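Local coordinates for peridinin-chlorophyll A protein (Amphidinium carterae, PDB 2C9E) that probably serves as a water-soluble light-harvesting antenna that captures blue-green light with peridinin and chlorophyll a, at residues A[102-106]-A[150-156]; A[240-246]-A[266-271]. All blocks are in the same frame, centred on the assembly; numbering follows the deposited sequence.

Contact 1: A[102-106]-A[150-156]; sequences ASADK and RDASING. With PID (peridinin), chain F.
Ile154 N donates to Ala102 O at 3.1 Å as the loop 102-106 and the chain leaving helix 132-152 run side by side, and a weak bond from Gly156 N to Ser103 O continues the pairing. Ser153 starts the turn: its OG accepts from Asn155 N at 2.7 Å, closing an ST turn, which a serine's short hydroxyl can reach, and Asn155, its CG swung opposite the backbone N (chi1 -167°), sends its amide over the start of helix 106-111. There OD1 takes the N-H of Lys106 at 2.8 Å, almost straight at 170°, a bond that asparagine can make without bringing a charge. Asp105, at the N-cap of that helix, turns its carboxylate to Lys108 N and lies beside the Asn155 amide, the two planes 44° apart. A water joins Asp105 OD2 to Asn155 O, and another links Ala104 O with Ser153 OG. Ile154 lays CG1 on Ser103 CA and CD1 on Ser103 CB (3.8 Å), a small greasy patch on an exposed turn. Ser103 OG faces the other way, bonded to Met100 O and Asp59 N. The long aliphatic chain of Lys106 passes over Ser153, CD to OG 3.5 Å, and its CE reaches Arg150 CG, while its CG packs on peridinin C4 at 3.9 Å. Gly156 has a positive phi, and a CB there would press against Asp105 N. Overall, an ST turn at the end of one helix meets the N-cap of another, with Lys106 and Arg150 forming part of a peridinin pocket in this all-helical protein.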
ATOM      1  N   ALA A 102      -1.054  15.229  10.163  1.00 25.01           N
ATOM      2  CA  ALA A 102      -0.532  16.392  10.872  1.00 25.98           C
ATOM      3  C   ALA A 102       0.956  16.163  11.227  1.00 26.36           C
ATOM      4  O   ALA A 102       1.715  17.096  11.407  1.00 25.40           O
ATOM      5  CB  ALA A 102      -1.368  16.657  12.144  1.00 23.80           C
ATOM      6  N   SER A 103       1.376  14.911  11.321  1.00 27.28           N
ATOM      7  CA  SER A 103       2.775  14.661  11.641  1.00 27.96           C
ATOM      8  C   SER A 103       3.667  14.578  10.398  1.00 28.27           C
ATOM      9  O   SER A 103       4.870  14.439  10.513  1.00 29.45           O
ATOM     10  CB  SER A 103       2.919  13.350  12.421  1.00 27.24           C
ATOM     11  OG  SER A 103       2.682  12.231  11.568  1.00 25.75           O
ATOM     12  N   ALA A 104       3.089  14.659   9.215  1.00 27.86           N
ATOM     13  CA  ALA A 104       3.889  14.514   8.006  1.00 26.93           C
ATOM     14  C   ALA A 104       4.597  15.786   7.552  1.00 26.66           C
ATOM     15  O   ALA A 104       4.172  16.925   7.885  1.00 25.74           O
ATOM     16  CB  ALA A 104       2.987  13.963   6.845  1.00 23.61           C
ATOM     17  N   ASP A 105       5.675  15.594   6.787  1.00 25.10           N
ATOM     18  CA  ASP A 105       6.383  16.728   6.222  1.00 25.96           C
ATOM     19  C   ASP A 105       5.328  17.356   5.319  1.00 26.48           C
ATOM     20  O   ASP A 105       4.833  16.687   4.407  1.00 26.19           O
ATOM     21  CB  ASP A 105       7.540  16.274   5.364  1.00 27.36           C
ATOM     22  CG  ASP A 105       8.189  17.426   4.654  1.00 29.99           C
ATOM     23  OD1 ASP A 105       7.679  17.936   3.617  1.00 30.09           O
ATOM     24  OD2 ASP A 105       9.225  17.850   5.182  1.00 35.04           O
ATOM     25  N   LYS A 106       5.001  18.629   5.541  1.00 26.22           N
ATOM     26  CA  LYS A 106       3.930  19.289   4.786  1.00 27.48           C
ATOM     27  C   LYS A 106       4.097  19.405   3.294  1.00 27.72           C
ATOM     28  O   LYS A 106       3.125  19.157   2.555  1.00 28.18           O
ATOM     29  CB  LYS A 106       3.638  20.696   5.342  1.00 26.76           C
ATOM     30  CG  LYS A 106       2.798  20.721   6.609  1.00 31.16           C
ATOM     31  CD  LYS A 106       3.083  21.951   7.494  1.00 33.50           C
ATOM     32  CE  LYS A 106       2.779  23.255   6.780  1.00 35.97           C
ATOM     33  NZ  LYS A 106       3.388  24.431   7.456  1.00 35.98           N
ATOM     34  N   ARG A 150      -3.173  21.455   8.915  1.00 26.79           N
ATOM     35  CA  ARG A 150      -2.006  22.272   8.627  1.00 28.66           C
ATOM     36  C   ARG A 150      -1.695  23.066   9.902  1.00 29.78           C
ATOM     37  O   ARG A 150      -0.582  23.023  10.391  1.00 29.38           O
ATOM     38  CB  ARG A 150      -2.313  23.248   7.490  1.00 29.41           C
ATOM     39  CG  ARG A 150      -1.112  24.133   7.048  1.00 33.42           C
ATOM     40  CD  ARG A 150      -1.603  25.376   6.289  1.00 36.03           C
ATOM     41  NE  ARG A 150      -2.538  26.084   7.164  1.00 40.19           N
ATOM     42  CZ  ARG A 150      -3.712  26.568   6.778  1.00 41.33           C
ATOM     43  NH1 ARG A 150      -4.078  26.441   5.504  1.00 41.12           N
ATOM     44  NH2 ARG A 150      -4.559  27.078   7.686  1.00 39.87           N
ATOM     45  N   ASP A 151      -2.688  23.769  10.448  1.00 30.22           N
ATOM     46  CA  ASP A 151      -2.451  24.544  11.658  1.00 31.57           C
ATOM     47  C   ASP A 151      -1.818  23.684  12.761  1.00 31.26           C
ATOM     48  O   ASP A 151      -0.914  24.130  13.460  1.00 31.05           O
ATOM     49  CB  ASP A 151      -3.752  25.193  12.160  1.00 33.68           C
ATOM     50  CG  ASP A 151      -4.227  26.336  11.251  1.00 36.70           C
ATOM     51  OD1 ASP A 151      -3.406  26.844  10.454  1.00 38.19           O
ATOM     52  OD2 ASP A 151      -5.408  26.739  11.330  1.00 38.77           O
ATOM     53  N   ALA A 152      -2.259  22.443  12.902  1.00 29.36           N
ATOM     54  CA  ALA A 152      -1.709  21.615  13.952  1.00 29.61           C
ATOM     55  C   ALA A 152      -0.418  20.870  13.592  1.00 29.00           C
ATOM     56  O   ALA A 152       0.192  20.251  14.436  1.00 28.88           O
ATOM     57  CB  ALA A 152      -2.796  20.610  14.459  1.00 29.49           C
ATOM     58  N   SER A 153       0.044  20.975  12.364  1.00 30.17           N
ATOM     59  CA  SER A 153       1.232  20.214  11.949  1.00 30.58           C
ATOM     60  C   SER A 153       2.587  20.382  12.598  1.00 30.37           C
ATOM     61  O   SER A 153       3.074  21.510  12.708  1.00 31.84           O
ATOM     62  CB  SER A 153       1.484  20.408  10.470  1.00 30.62           C
ATOM     63  OG  SER A 153       2.643  19.682  10.105  1.00 30.48           O
ATOM     64  N   ILE A 154       3.212  19.255  12.962  1.00 28.70           N
ATOM     65  CA  ILE A 154       4.592  19.246  13.488  1.00 29.34           C
ATOM     66  C   ILE A 154       5.603  19.040  12.313  1.00 29.26           C
ATOM     67  O   ILE A 154       6.783  18.782  12.521  1.00 29.03           O
ATOM     68  CB  ILE A 154       4.814  18.157  14.525  1.00 29.19           C
ATOM     69  CG1 ILE A 154       4.542  16.791  13.888  1.00 28.66           C
ATOM     70  CG2 ILE A 154       3.914  18.446  15.753  1.00 29.35           C
ATOM     71  CD1 ILE A 154       4.942  15.643  14.719  1.00 29.68           C
ATOM     72  N   ASN A 155       5.104  19.133  11.084  1.00 29.23           N
ATOM     73  CA  ASN A 155       5.914  19.062   9.875  1.00 29.33           C
ATOM     74  C   ASN A 155       7.050  17.995   9.769  1.00 30.96           C
ATOM     75  O   ASN A 155       8.189  18.318   9.354  1.00 30.12           O
ATOM     76  CB  ASN A 155       6.478  20.450   9.654  1.00 28.39           C
ATOM     77  CG  ASN A 155       7.076  20.628   8.284  1.00 30.22           C
ATOM     78  OD1 ASN A 155       6.635  20.025   7.330  1.00 30.84           O
ATOM     79  ND2 ASN A 155       8.053  21.506   8.173  1.00 31.07           N
ATOM     80  N   GLY A 156       6.717  16.750  10.122  1.00 30.27           N
ATOM     81  CA  GLY A 156       7.645  15.633  10.057  1.00 30.86           C
ATOM     82  C   GLY A 156       8.680  15.526  11.164  1.00 32.00           C
ATOM     83  O   GLY A 156       9.630  14.746  11.072  1.00 32.65           O
TER
HETATM   84  C1  PID F1331      -2.520  20.267   2.544  1.00 22.03           C
HETATM   85  C2  PID F1331      -1.668  21.541   2.544  1.00 22.90           C
HETATM   86  C3  PID F1331      -0.310  21.263   3.194  1.00 24.09           C
HETATM   87  C4  PID F1331      -0.556  20.832   4.642  1.00 22.27           C
HETATM   88  C5  PID F1331      -1.277  19.484   4.757  1.00 23.00           C
HETATM   89  C6  PID F1331      -2.371  19.265   3.693  1.00 22.31           C
HETATM   90  C7  PID F1331      -3.390  18.382   4.069  1.00 22.50           C
HETATM   91  C8  PID F1331      -3.842  17.279   3.341  1.00 21.72           C
HETATM   92  C9  PID F1331      -4.843  16.395   3.759  1.00 22.43           C
HETATM   93  C10 PID F1331      -5.567  16.425   4.946  1.00 24.68           C
HETATM   94  C11 PID F1331      -5.230  15.287   3.124  1.00 23.94           C
HETATM   95  C12 PID F1331      -6.139  14.636   3.856  1.00 23.98           C
HETATM   96  C13 PID F1331      -6.747  13.430   3.502  1.00 23.11           C
HETATM   97  C14 PID F1331      -7.692  12.711   4.237  1.00 23.64           C
HETATM   98  C15 PID F1331      -8.189  11.510   3.722  1.00 23.07           C
HETATM   99  C16 PID F1331      -9.115  10.672   4.342  1.00 19.62           C
HETATM  100  C17 PID F1331      -9.537   9.480   3.753  1.00 18.95           C
HETATM  101  C18 PID F1331     -10.434   8.619   4.385  1.00 16.53           C
HETATM  102  C19 PID F1331     -10.869   7.408   3.849  1.00 16.34           C
HETATM  103  C20 PID F1331     -11.734   6.600   4.590  1.00 16.52           C
HETATM  104  C21 PID F1331     -12.215   5.348   4.204  1.00 17.27           C
HETATM  105  C22 PID F1331     -13.049   4.635   5.066  1.00 16.69           C
HETATM  106  C23 PID F1331     -13.502   3.446   4.770  1.00 17.43           C
HETATM  107  C24 PID F1331     -13.881   2.227   4.481  1.00 17.70           C
HETATM  108  C25 PID F1331     -13.035   0.995   4.840  1.00 17.30           C
HETATM  109  C26 PID F1331     -12.736   0.227   3.548  1.00 17.56           C
HETATM  110  C27 PID F1331     -13.996  -0.075   2.727  1.00 19.05           C
HETATM  111  C28 PID F1331     -14.821   1.186   2.437  1.00 18.81           C
HETATM  112  C29 PID F1331     -15.178   1.952   3.717  1.00 19.22           C
HETATM  113  C30 PID F1331     -13.264  -1.898   1.385  1.00 21.15           C
HETATM  114  C31 PID F1331     -12.908  -2.512   0.030  1.00 19.20           C
HETATM  115  CM1 PID F1331      -3.865  20.424   1.832  1.00 22.74           C
HETATM  116  CM2 PID F1331      -1.858  19.425   6.174  1.00 20.10           C
HETATM  117  CM3 PID F1331      -0.202  18.400   4.641  1.00 21.87           C
HETATM  118  CM4 PID F1331      -8.172  13.215   5.602  1.00 22.57           C
HETATM  119  CM5 PID F1331     -11.813   4.724   2.862  1.00 16.02           C
HETATM  120  CM6 PID F1331     -11.688   1.403   5.444  1.00 19.16           C
HETATM  121  CM7 PID F1331     -13.769   0.115   5.854  1.00 18.91           C
HETATM  122  CM8 PID F1331     -15.885   3.263   3.360  1.00 17.87           C
HETATM  123  O1  PID F1331      -1.843  19.017   2.377  1.00 20.65           O
HETATM  124  O2  PID F1331       0.497  22.446   3.198  1.00 27.21           O
HETATM  125  O3  PID F1331      -5.479  17.280   5.825  1.00 26.72           O
HETATM  126  O4  PID F1331      -6.379  15.327   5.011  1.00 23.78           O
HETATM  127  O5  PID F1331     -16.002   1.134   4.559  1.00 19.78           O
HETATM  128  O6  PID F1331     -13.564  -0.572   1.450  1.00 21.13           O
HETATM  129  O7  PID F1331     -13.344  -2.614   2.381  1.00 24.10           O
HETATM  130  O   HOH W   1       1.686  17.825   8.123  1.00 23.35           O
HETATM  131  O   HOH W   2       7.092  20.831   5.111  1.00 34.02           O
HETATM  132  O   HOH W   3      10.404  17.610   7.904  1.00 36.79           O

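Contact 2: A[240-246]-A[266-271]; sequences AVFAHVR and RVNLAL. With CLA (chlorophyll a), chain C.
The chlorophyll pocket of the C-terminal family region is walled here by helices 234-251 and 261-276, whose segments 240-246 and 266-271 run antiparallel, their axes 8.5 Å apart at 169°. Alanines permit this closeness: Ala270 CB sits against Ala240 CA at 3.6 Å and also meets Ala243 CB. His244 ties this wall to the chlorophyll. Its CG lies anti to the carbonyl carbon (chi1 -72°), which lets ND1 donate back to Ala240 O at 2.9 Å, from above the carbonyl plane, on an oxygen that also accepts His244 N. That bond fixes the ring's rotation and directs NE2 to a water 2.7 Å away, itself a ligand of the chlorophyll magnesium, so the histidine is a second-shell residue of the metal. Val267 CG1 covers one ring face in a CH-pi contact, the chlorophyll macrocycle lies over the other, and Leu271 CD2 lies at the ring edge, near its plane, and also touches macrocycle CHD (3.6 Å). A leucine in place of His244 would probably leave the magnesium-bound water without this partner. At the outer end the guanidinium groups of Arg246 and Arg266, like charges, lie offset over each other's faces, modelled too tightly for their spacing to be trusted; Asp263 salt-bridges Arg266.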
ATOM      1  N   ALA A 240      12.604  -1.600   5.657  1.00 22.99           N
ATOM      2  CA  ALA A 240      12.168  -2.201   4.381  1.00 20.76           C
ATOM      3  C   ALA A 240      11.586  -1.134   3.424  1.00 18.92           C
ATOM      4  O   ALA A 240      11.946  -1.065   2.248  1.00 20.20           O
ATOM      5  CB  ALA A 240      11.165  -3.272   4.673  1.00 20.03           C
ATOM      6  N   VAL A 241      10.709  -0.281   3.940  1.00 18.66           N
ATOM      7  CA  VAL A 241      10.134   0.786   3.150  1.00 18.57           C
ATOM      8  C   VAL A 241      11.298   1.643   2.544  1.00 21.24           C
ATOM      9  O   VAL A 241      11.320   1.953   1.354  1.00 19.48           O
ATOM     10  CB  VAL A 241       9.199   1.672   4.038  1.00 18.55           C
ATOM     11  CG1 VAL A 241       8.782   2.966   3.302  1.00 16.52           C
ATOM     12  CG2 VAL A 241       7.917   0.905   4.415  1.00 14.44           C
ATOM     13  N   PHE A 242      12.264   2.043   3.364  1.00 22.14           N
ATOM     14  CA  PHE A 242      13.321   2.839   2.822  1.00 22.22           C
ATOM     15  C   PHE A 242      14.141   2.013   1.779  1.00 22.85           C
ATOM     16  O   PHE A 242      14.564   2.553   0.732  1.00 20.61           O
ATOM     17  CB  PHE A 242      14.212   3.370   3.951  1.00 25.47           C
ATOM     18  CG  PHE A 242      15.336   4.226   3.448  1.00 27.73           C
ATOM     19  CD1 PHE A 242      15.061   5.395   2.749  1.00 29.13           C
ATOM     20  CD2 PHE A 242      16.663   3.802   3.573  1.00 28.96           C
ATOM     21  CE1 PHE A 242      16.088   6.148   2.158  1.00 31.50           C
ATOM     22  CE2 PHE A 242      17.713   4.528   2.993  1.00 29.84           C
ATOM     23  CZ  PHE A 242      17.425   5.708   2.280  1.00 33.09           C
ATOM     24  N   ALA A 243      14.363   0.718   2.046  1.00 22.08           N
ATOM     25  CA  ALA A 243      15.105  -0.109   1.080  1.00 22.58           C
ATOM     26  C   ALA A 243      14.427   0.017  -0.323  1.00 22.13           C
ATOM     27  O   ALA A 243      15.095   0.140  -1.342  1.00 19.99           O
ATOM     28  CB  ALA A 243      15.123  -1.583   1.534  1.00 23.98           C
ATOM     29  N   HIS A 244      13.092   0.011  -0.360  1.00 22.30           N
ATOM     30  CA  HIS A 244      12.383   0.136  -1.655  1.00 21.53           C
ATOM     31  C   HIS A 244      12.563   1.551  -2.233  1.00 19.87           C
ATOM     32  O   HIS A 244      12.695   1.701  -3.426  1.00 18.90           O
ATOM     33  CB  HIS A 244      10.883  -0.146  -1.504  1.00 20.88           C
ATOM     34  CG  HIS A 244      10.533  -1.594  -1.264  1.00 20.95           C
ATOM     35  ND1 HIS A 244      10.666  -2.207  -0.029  1.00 19.69           N
ATOM     36  CD2 HIS A 244      10.012  -2.534  -2.099  1.00 18.85           C
ATOM     37  CE1 HIS A 244      10.243  -3.464  -0.115  1.00 21.10           C
ATOM     38  NE2 HIS A 244       9.843  -3.687  -1.362  1.00 21.69           N
ATOM     39  N   VAL A 245      12.518   2.591  -1.386  1.00 20.98           N
ATOM     40  CA  VAL A 245      12.720   3.990  -1.841  1.00 21.07           C
ATOM     41  C   VAL A 245      14.087   3.999  -2.533  1.00 21.53           C
ATOM     42  O   VAL A 245      14.257   4.544  -3.608  1.00 20.19           O
ATOM     43  CB  VAL A 245      12.774   5.056  -0.649  1.00 21.34           C
ATOM     44  CG1 VAL A 245      13.319   6.399  -1.183  1.00 21.24           C
ATOM     45  CG2 VAL A 245      11.364   5.306  -0.035  1.00 19.64           C
ATOM     46  N   ARG A 246      15.078   3.385  -1.919  1.00 22.75           N
ATOM     47  CA  ARG A 246      16.381   3.388  -2.591  1.00 26.33           C
ATOM     48  C   ARG A 246      16.363   2.614  -3.929  1.00 25.12           C
ATOM     49  O   ARG A 246      16.888   3.088  -4.938  1.00 23.78           O
ATOM     50  CB  ARG A 246      17.459   2.806  -1.673  1.00 28.29           C
ATOM     51  CG  ARG A 246      18.754   2.535  -2.402  1.00 34.11           C
ATOM     52  CD  ARG A 246      19.625   1.546  -1.643  1.00 40.13           C
ATOM     53  NE  ARG A 246      20.117   2.106  -0.388  1.00 44.35           N
ATOM     54  CZ  ARG A 246      20.019   1.477   0.780  1.00 46.99           C
ATOM     55  NH1 ARG A 246      19.433   0.269   0.829  1.00 46.68           N
ATOM     56  NH2 ARG A 246      20.514   2.043   1.886  1.00 45.61           N
ATOM     57  N   ARG A 266      19.350  -5.641  -0.922  1.00 23.81           N
ATOM     58  CA  ARG A 266      19.003  -4.895   0.283  1.00 26.01           C
ATOM     59  C   ARG A 266      17.492  -4.968   0.550  1.00 24.25           C
ATOM     60  O   ARG A 266      17.073  -5.134   1.690  1.00 21.88           O
ATOM     61  CB  ARG A 266      19.503  -3.441   0.179  1.00 29.75           C
ATOM     62  CG  ARG A 266      20.679  -3.136   1.141  1.00 37.65           C
ATOM     63  CD  ARG A 266      21.321  -1.757   0.875  1.00 42.13           C
ATOM     64  NE  ARG A 266      21.541  -1.583  -0.560  1.00 46.64           N
ATOM     65  CZ  ARG A 266      22.070  -0.511  -1.144  1.00 47.77           C
ATOM     66  NH1 ARG A 266      22.455   0.537  -0.421  1.00 48.64           N
ATOM     67  NH2 ARG A 266      22.223  -0.499  -2.469  1.00 49.85           N
ATOM     68  N   VAL A 267      16.677  -4.883  -0.508  1.00 23.34           N
ATOM     69  CA  VAL A 267      15.221  -5.004  -0.339  1.00 21.52           C
ATOM     70  C   VAL A 267      14.855  -6.378   0.207  1.00 22.48           C
ATOM     71  O   VAL A 267      14.071  -6.483   1.164  1.00 24.06           O
ATOM     72  CB  VAL A 267      14.423  -4.807  -1.678  1.00 19.99           C
ATOM     73  CG1 VAL A 267      12.948  -5.317  -1.515  1.00 19.39           C
ATOM     74  CG2 VAL A 267      14.406  -3.361  -2.050  1.00 16.84           C
ATOM     75  N   ASN A 268      15.407  -7.440  -0.361  1.00 22.52           N
ATOM     76  CA  ASN A 268      15.031  -8.764   0.138  1.00 24.68           C
ATOM     77  C   ASN A 268      15.494  -9.005   1.575  1.00 25.97           C
ATOM     78  O   ASN A 268      14.818  -9.694   2.353  1.00 25.59           O
ATOM     79  CB  ASN A 268      15.604  -9.884  -0.757  1.00 25.56           C
ATOM     80  CG  ASN A 268      14.965  -9.930  -2.123  1.00 25.22           C
ATOM     81  OD1 ASN A 268      15.652 -10.108  -3.138  1.00 27.71           O
ATOM     82  ND2 ASN A 268      13.657  -9.780  -2.167  1.00 25.63           N
ATOM     83  N   LEU A 269      16.652  -8.469   1.936  1.00 25.57           N
ATOM     84  CA  LEU A 269      17.133  -8.694   3.298  1.00 27.19           C
ATOM     85  C   LEU A 269      16.238  -7.941   4.286  1.00 27.82           C
ATOM     86  O   LEU A 269      15.860  -8.467   5.342  1.00 28.53           O
ATOM     87  CB  LEU A 269      18.577  -8.205   3.446  1.00 28.57           C
ATOM     88  CG  LEU A 269      19.202  -8.328   4.850  1.00 30.62           C
ATOM     89  CD1 LEU A 269      19.085  -9.771   5.379  1.00 29.28           C
ATOM     90  CD2 LEU A 269      20.680  -7.916   4.770  1.00 28.90           C
ATOM     91  N   ALA A 270      15.910  -6.704   3.928  1.00 27.26           N
ATOM     92  CA  ALA A 270      15.078  -5.858   4.753  1.00 26.31           C
ATOM     93  C   ALA A 270      13.701  -6.491   4.918  1.00 25.85           C
ATOM     94  O   ALA A 270      13.146  -6.464   6.008  1.00 27.72           O
ATOM     95  CB  ALA A 270      14.995  -4.472   4.138  1.00 26.09           C
ATOM     96  N   LEU A 271      13.150  -7.091   3.866  1.00 24.57           N
ATOM     97  CA  LEU A 271      11.853  -7.754   3.996  1.00 22.62           C
ATOM     98  C   LEU A 271      11.962  -8.997   4.883  1.00 22.26           C
ATOM     99  O   LEU A 271      11.115  -9.247   5.724  1.00 24.05           O
ATOM    100  CB  LEU A 271      11.301  -8.159   2.608  1.00 19.81           C
ATOM    101  CG  LEU A 271      10.762  -6.997   1.771  1.00 20.60           C
ATOM    102  CD1 LEU A 271      10.401  -7.465   0.403  1.00 20.03           C
ATOM    103  CD2 LEU A 271       9.525  -6.414   2.462  1.00 19.02           C
TER
HETATM  104 MG   CLA C1328       6.653  -5.822  -2.373  1.00 18.92          MG
HETATM  105  CHA CLA C1328       5.646  -9.165  -1.973  1.00 17.54           C
HETATM  106  CHB CLA C1328       6.092  -6.100  -5.776  1.00 15.81           C
HETATM  107  CHC CLA C1328       6.710  -2.360  -2.686  1.00 20.50           C
HETATM  108  CHD CLA C1328       6.322  -5.480   1.090  1.00 19.35           C
HETATM  109  NA  CLA C1328       6.117  -7.463  -3.714  1.00 15.04           N
HETATM  110  C1A CLA C1328       5.744  -8.758  -3.321  1.00 18.76           C
HETATM  111  C2A CLA C1328       5.331  -9.564  -4.534  1.00 19.43           C
HETATM  112  C3A CLA C1328       5.697  -8.671  -5.710  1.00 16.26           C
HETATM  113  C4A CLA C1328       5.970  -7.307  -5.075  1.00 17.90           C
HETATM  114  CMA CLA C1328       6.987  -9.183  -6.368  1.00 13.83           C
HETATM  115  CAA CLA C1328       3.826  -9.855  -4.522  1.00 18.06           C
HETATM  116  CBA CLA C1328       3.406 -10.859  -5.592  1.00 20.31           C
HETATM  117  CGA CLA C1328       1.894 -10.982  -5.722  1.00 20.90           C
HETATM  118  O1A CLA C1328       1.436 -11.719  -6.598  1.00 20.03           O
HETATM  119  O2A CLA C1328       0.969 -10.241  -4.848  1.00 19.43           O
HETATM  120  NB  CLA C1328       6.558  -4.484  -3.960  1.00 17.99           N
HETATM  121  C1B CLA C1328       6.366  -4.836  -5.280  1.00 17.05           C
HETATM  122  C2B CLA C1328       6.583  -3.680  -6.105  1.00 19.87           C
HETATM  123  C3B CLA C1328       6.776  -2.607  -5.273  1.00 20.31           C
HETATM  124  C4B CLA C1328       6.687  -3.115  -3.890  1.00 20.08           C
HETATM  125  CMB CLA C1328       6.656  -3.651  -7.678  1.00 11.71           C
HETATM  126  CAB CLA C1328       7.008  -1.349  -5.981  1.00 20.93           C
HETATM  127  CBB CLA C1328       7.232  -0.215  -5.299  1.00 25.45           C
HETATM  128  NC  CLA C1328       6.532  -4.208  -1.025  1.00 18.25           N
HETATM  129  C1C CLA C1328       6.637  -2.870  -1.358  1.00 19.64           C
HETATM  130  C2C CLA C1328       6.743  -2.093  -0.128  1.00 18.85           C
HETATM  131  C3C CLA C1328       6.636  -2.958   0.910  1.00 20.05           C
HETATM  132  C4C CLA C1328       6.483  -4.293   0.349  1.00 20.22           C
HETATM  133  CMC CLA C1328       6.926  -0.579   0.012  1.00 19.42           C
HETATM  134  CAC CLA C1328       6.675  -2.633   2.387  1.00 20.29           C
HETATM  135  CBC CLA C1328       8.147  -2.675   2.949  1.00 20.99           C
HETATM  136  ND  CLA C1328       6.107  -6.997  -0.803  1.00 16.78           N
HETATM  137  C1D CLA C1328       6.164  -6.769   0.545  1.00 18.51           C
HETATM  138  C2D CLA C1328       6.184  -8.011   1.271  1.00 18.18           C
HETATM  139  C3D CLA C1328       5.981  -8.963   0.349  1.00 18.44           C
HETATM  140  C4D CLA C1328       5.922  -8.327  -0.922  1.00 19.04           C
HETATM  141  CMD CLA C1328       6.332  -8.167   2.827  1.00 18.31           C
HETATM  142  CAD CLA C1328       5.713 -10.361   0.125  1.00 21.31           C
HETATM  143  OBD CLA C1328       5.896 -11.356   0.848  1.00 25.89           O
HETATM  144  CBD CLA C1328       5.266 -10.520  -1.315  1.00 19.33           C
HETATM  145  CGD CLA C1328       6.069 -11.661  -1.901  1.00 19.67           C
HETATM  146  O1D CLA C1328       7.121 -11.427  -2.494  1.00 16.83           O
HETATM  147  O2D CLA C1328       5.643 -12.936  -1.717  1.00 22.68           O
HETATM  148  CED CLA C1328       6.422 -13.943  -2.077  1.00 24.25           C
HETATM  149  C1  CLA C1328      -0.450 -10.446  -5.075  1.00 21.72           C
HETATM  150  C2  CLA C1328      -1.122  -9.650  -4.152  1.00 20.23           C
HETATM  151  C3  CLA C1328      -2.265  -9.894  -3.398  1.00 20.70           C
HETATM  152  C4  CLA C1328      -3.090 -11.234  -3.484  1.00 17.43           C
HETATM  153  C5  CLA C1328      -2.841  -8.834  -2.373  1.00 22.03           C
HETATM  154  C6  CLA C1328      -2.094  -7.464  -2.343  1.00 20.64           C
HETATM  155  C7  CLA C1328      -2.565  -6.551  -1.181  1.00 20.60           C
HETATM  156  C8  CLA C1328      -1.818  -5.198  -1.039  1.00 23.64           C
HETATM  157  C9  CLA C1328      -2.105  -4.572   0.346  1.00 24.27           C
HETATM  158  C10 CLA C1328      -2.311  -4.249  -2.157  1.00 23.52           C
HETATM  159  C11 CLA C1328      -1.944  -2.753  -1.987  1.00 24.50           C
HETATM  160  C12 CLA C1328      -2.232  -1.953  -3.260  1.00 24.81           C
HETATM  161  C13 CLA C1328      -3.657  -2.054  -3.828  1.00 25.34           C
HETATM  162  C14 CLA C1328      -3.769  -1.681  -5.290  1.00 25.68           C
HETATM  163  C15 CLA C1328      -4.597  -1.183  -2.984  1.00 25.52           C
HETATM  164  C16 CLA C1328      -4.379   0.321  -3.028  1.00 24.13           C
HETATM  165  C17 CLA C1328      -5.126   0.951  -1.887  1.00 23.18           C
HETATM  166  C18 CLA C1328      -5.147   2.474  -1.871  1.00 24.82           C
HETATM  167  C19 CLA C1328      -5.929   2.959  -0.678  1.00 26.48           C
HETATM  168  C20 CLA C1328      -5.789   3.002  -3.139  1.00 25.16           C
HETATM  169  O   HOH W   4       8.781  -5.872  -2.426  1.00 17.65           O

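Contact 1 lies at the surface and contact 2 is largely buried, their centres about 26 Å apart and their nearest atoms about 13 Å. They share no helix: residues 102-106 and 150-156 bring together the ends of helices in the N-terminal part of the chain, whereas 240-246 and 266-271 pair the middles of two helices in the C-terminal part. The chemistry follows. At the surface, several backbone groups of the loops are met by other backbone, by polar side chains and by waters; inside, the helices meet through small apolar residues, with one histidine turned to the chlorophyll and two arginines at the outer end. Both border pigment, contact 1 touching peridinin, contact 2 touching both chlorophyll and peridinin.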